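Long-range contact in ORF10 (Moritella marina, PDB 6RIW), which probably carries out the chain-extending condensation of polyunsaturated fatty acid synthesis through its ketosynthase-chain length factor didomain, the part of PfaC present here: residues L385-L396 with M412-P420. Residues are numbered along the deposited sequence; the frame is centred on the assembly and turned at random.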
loop_
_atom_site.group_PDB
_atom_site.type_symbol
_atom_site.label_atom_id
_atom_site.label_comp_id
_atom_site.label_asym_id
_atom_site.label_seq_id
_atom_site.Cartn_x
_atom_site.Cartn_y
_atom_site.Cartn_z
ATOM N N LEU A 385 26.532 -10.199 -11.311
ATOM C CA LEU A 385 27.262 -9.298 -12.199
ATOM C C LEU A 385 28.633 -8.952 -11.637
ATOM O O LEU A 385 29.607 -8.835 -12.392
ATOM C CB LEU A 385 26.453 -8.020 -12.442
ATOM C CG LEU A 385 25.308 -8.126 -13.448
ATOM C CD1 LEU A 385 24.270 -6.987 -13.238
ATOM C CD2 LEU A 385 25.827 -8.131 -14.872
ATOM N N GLY A 386 28.733 -8.765 -10.319
ATOM C CA GLY A 386 30.012 -8.417 -9.728
ATOM C C GLY A 386 30.980 -9.578 -9.641
ATOM O O GLY A 386 32.191 -9.388 -9.787
ATOM N N LYS A 387 30.472 -10.785 -9.415
ATOM C CA LYS A 387 31.298 -11.971 -9.207
ATOM C C LYS A 387 31.506 -12.813 -10.465
ATOM O O LYS A 387 32.347 -13.721 -10.450
ATOM C CB LYS A 387 30.676 -12.845 -8.107
ATOM C CG LYS A 387 30.599 -12.137 -6.761
ATOM C CD LYS A 387 30.105 -13.068 -5.677
ATOM C CE LYS A 387 30.249 -12.437 -4.290
ATOM N NZ LYS A 387 31.670 -12.125 -3.967
ATOM N N GLY A 388 30.765 -12.553 -11.541
ATOM C CA GLY A 388 30.934 -13.335 -12.754
ATOM C C GLY A 388 30.447 -14.767 -12.690
ATOM O O GLY A 388 30.874 -15.595 -13.507
ATOM N N LEU A 389 29.547 -15.084 -11.755
ATOM C CA LEU A 389 28.977 -16.418 -11.599
ATOM C C LEU A 389 27.462 -16.319 -11.538
ATOM O O LEU A 389 26.919 -15.364 -10.977
ATOM C CB LEU A 389 29.469 -17.118 -10.316
ATOM C CG LEU A 389 30.949 -17.459 -10.168
ATOM C CD1 LEU A 389 31.286 -17.806 -8.715
ATOM C CD2 LEU A 389 31.310 -18.600 -11.106
ATOM N N ILE A 390 26.784 -17.318 -12.096
ATOM C CA ILE A 390 25.322 -17.364 -12.065
ATOM C C ILE A 390 24.868 -18.593 -11.287
ATOM O O ILE A 390 25.136 -19.730 -11.702
ATOM C CB ILE A 390 24.734 -17.345 -13.484
ATOM C CG1 ILE A 390 25.050 -16.001 -14.155
ATOM C CG2 ILE A 390 23.235 -17.603 -13.428
ATOM C CD1 ILE A 390 24.766 -15.967 -15.645
ATOM N N PRO A 391 24.192 -18.414 -10.154
ATOM C CA PRO A 391 23.690 -19.564 -9.393
ATOM C C PRO A 391 22.563 -20.289 -10.116
ATOM O O PRO A 391 21.903 -19.763 -11.015
ATOM C CB PRO A 391 23.188 -18.942 -8.080
ATOM C CG PRO A 391 23.792 -17.558 -8.043
ATOM C CD PRO A 391 23.977 -17.135 -9.461
ATOM N N ALA A 392 22.336 -21.523 -9.684
ATOM C CA ALA A 392 21.290 -22.363 -10.236
ATOM C C ALA A 392 19.895 -21.886 -9.826
ATOM O O ALA A 392 19.699 -21.250 -8.784
ATOM C CB ALA A 392 21.471 -23.806 -9.764
ATOM N N THR A 393 18.921 -22.221 -10.670
ATOM C CA THR A 393 17.525 -22.321 -10.261
ATOM C C THR A 393 17.320 -23.749 -9.764
ATOM O O THR A 393 17.616 -24.703 -10.491
ATOM C CB THR A 393 16.590 -22.012 -11.430
ATOM O OG1 THR A 393 16.777 -20.656 -11.864
ATOM C CG2 THR A 393 15.131 -22.246 -11.054
ATOM N N ILE A 394 16.841 -23.901 -8.527
ATOM C CA ILE A 394 16.748 -25.225 -7.920
ATOM C C ILE A 394 15.434 -25.897 -8.305
ATOM O O ILE A 394 14.481 -25.253 -8.750
ATOM C CB ILE A 394 16.909 -25.151 -6.390
ATOM C CG1 ILE A 394 15.701 -24.480 -5.742
ATOM C CG2 ILE A 394 18.197 -24.423 -6.030
ATOM C CD1 ILE A 394 15.651 -24.658 -4.236
ATOM N N ASN A 395 15.393 -27.227 -8.129
ATOM C CA ASN A 395 14.213 -28.075 -8.337
ATOM C C ASN A 395 13.743 -28.104 -9.782
ATOM O O ASN A 395 12.586 -28.459 -10.060
ATOM C CB ASN A 395 13.044 -27.669 -7.435
ATOM C CG ASN A 395 13.387 -27.777 -5.964
ATOM O OD1 ASN A 395 12.999 -26.921 -5.160
ATOM N ND2 ASN A 395 14.138 -28.816 -5.606
ATOM N N LEU A 396 14.611 -27.741 -10.712
ATOM C CA LEU A 396 14.255 -27.655 -12.123
ATOM C C LEU A 396 14.809 -28.905 -12.803
ATOM O O LEU A 396 16.011 -29.006 -13.044
ATOM C CB LEU A 396 14.819 -26.370 -12.715
ATOM C CG LEU A 396 14.657 -26.108 -14.206
ATOM C CD1 LEU A 396 13.206 -25.894 -14.526
ATOM C CD2 LEU A 396 15.496 -24.899 -14.594
ATOM N N MET A 412 18.658 -22.345 -19.121
ATOM C CA MET A 412 18.299 -22.285 -17.702
ATOM C C MET A 412 19.302 -23.037 -16.834
ATOM O O MET A 412 19.159 -24.255 -16.626
ATOM C CB MET A 412 16.889 -22.834 -17.493
ATOM C CG MET A 412 15.868 -22.305 -18.489
ATOM S SD MET A 412 14.283 -23.123 -18.292
ATOM C CE MET A 412 13.330 -22.404 -19.630
ATOM N N PRO A 413 20.297 -22.354 -16.274
ATOM C CA PRO A 413 21.284 -23.031 -15.419
ATOM C C PRO A 413 20.633 -23.721 -14.231
ATOM O O PRO A 413 19.811 -23.137 -13.519
ATOM C CB PRO A 413 22.204 -21.889 -14.964
ATOM C CG PRO A 413 21.971 -20.786 -15.932
ATOM C CD PRO A 413 20.564 -20.914 -16.412
ATOM N N THR A 414 21.010 -24.985 -14.027
ATOM C CA THR A 414 20.599 -25.789 -12.884
ATOM C C THR A 414 21.787 -26.141 -11.999
ATOM O O THR A 414 21.655 -26.934 -11.061
ATOM C CB THR A 414 19.889 -27.050 -13.374
ATOM O OG1 THR A 414 20.819 -27.838 -14.133
ATOM C CG2 THR A 414 18.707 -26.671 -14.261
ATOM N N THR A 415 22.941 -25.550 -12.283
ATOM C CA THR A 415 24.101 -25.540 -11.408
ATOM C C THR A 415 24.722 -24.157 -11.507
ATOM O O THR A 415 24.352 -23.356 -12.369
ATOM C CB THR A 415 25.115 -26.618 -11.814
ATOM O OG1 THR A 415 26.130 -26.728 -10.809
ATOM C CG2 THR A 415 25.756 -26.255 -13.144
ATOM N N THR A 416 25.692 -23.877 -10.639
ATOM C CA THR A 416 26.451 -22.641 -10.771
ATOM C C THR A 416 27.251 -22.680 -12.068
ATOM O O THR A 416 27.937 -23.667 -12.351
ATOM C CB THR A 416 27.393 -22.450 -9.584
ATOM O OG1 THR A 416 26.645 -22.465 -8.361
ATOM C CG2 THR A 416 28.137 -21.112 -9.705
ATOM N N VAL A 417 27.152 -21.617 -12.870
ATOM C CA VAL A 417 27.874 -21.539 -14.132
ATOM C C VAL A 417 28.671 -20.245 -14.180
ATOM O O VAL A 417 28.371 -19.262 -13.493
ATOM C CB VAL A 417 26.948 -21.634 -15.364
ATOM C CG1 VAL A 417 26.054 -22.865 -15.278
ATOM C CG2 VAL A 417 26.118 -20.362 -15.500
ATOM N N SER A 418 29.721 -20.269 -14.996
ATOM C CA SER A 418 30.470 -19.062 -15.280
ATOM C C SER A 418 29.616 -18.127 -16.128
ATOM O O SER A 418 28.684 -18.552 -16.820
ATOM C CB SER A 418 31.775 -19.400 -16.004
ATOM O OG SER A 418 32.736 -19.890 -15.081
ATOM N N TRP A 419 29.929 -16.842 -16.045
ATOM C CA TRP A 419 29.211 -15.854 -16.830
ATOM C C TRP A 419 29.451 -16.116 -18.314
ATOM O O TRP A 419 30.608 -16.259 -18.731
ATOM C CB TRP A 419 29.657 -14.440 -16.462
ATOM C CG TRP A 419 28.694 -13.405 -16.926
ATOM C CD1 TRP A 419 28.685 -12.772 -18.137
ATOM C CD2 TRP A 419 27.574 -12.899 -16.196
ATOM N NE1 TRP A 419 27.628 -11.889 -18.201
ATOM C CE2 TRP A 419 26.929 -11.951 -17.021
ATOM C CE3 TRP A 419 27.059 -13.149 -14.917
ATOM C CZ2 TRP A 419 25.795 -11.248 -16.608
ATOM C CZ3 TRP A 419 25.928 -12.458 -14.508
ATOM C CH2 TRP A 419 25.312 -11.514 -15.349
ATOM N N PRO A 420 28.394 -16.201 -19.137
ATOM C CA PRO A 420 28.491 -16.546 -20.562
ATOM C C PRO A 420 29.346 -15.570 -21.366
ATOM O O PRO A 420 29.133 -14.366 -21.235
ATOM C CB PRO A 420 27.032 -16.504 -21.034
ATOM C CG PRO A 420 26.291 -15.707 -19.995
ATOM C CD PRO A 420 27.001 -15.972 -18.709
HETATM O O HOH W 1 23.908 -22.700 -7.624
HETATM O O HOH W 2 17.882 -21.162 -14.217
#
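Ile390 and Val417 form the hydrogen-bonded pair of a short two-stranded antiparallel sheet in the thiolase-fold ketosynthase domain, its strand 389-390 closely following helix 374-387. Ile390 N gives a nearly straight bond (172°) to Val417 O at 2.9 Å, and Val417 N returns one to Ile390 O at 3.0 Å. Backbone bonds continue beyond both strands. Trp419 N reaches Gly388 O from above the carbonyl plane, with a bent N-H...O angle of 138°, where Gly388 turns the chain out of the helix with positive phi. At the other end Thr393 N binds Pro413 O at 3.1 Å, and a water links that same oxygen to Thr393 OG1, itself bonded to Ser361 N. A second water spans Ala392 N and Thr416 OG1.

The packing centres on Trp419, whose CG stands anti to the backbone N (chi1 -163°), laying the indole against residues 385-390 while NE1 is hydrogen-bonded to Asp326 OD2. Ile390 CD1 sits over one face, a CH-pi contact 4.1 Å from the six-membered ring centroid, and Pro420 CD lies over the rim of that face. Leu385 CD2 meets CH2 of the indole obliquely at 3.5 Å. Were Trp419 an alanine, Leu385 and Ile390 would probably lose the apolar surface they share, and Asp326 its indole N-H donor. Farther along, Leu396 CD2 touches both Met412 CB and Thr414 CG2, the latter at 3.7 Å.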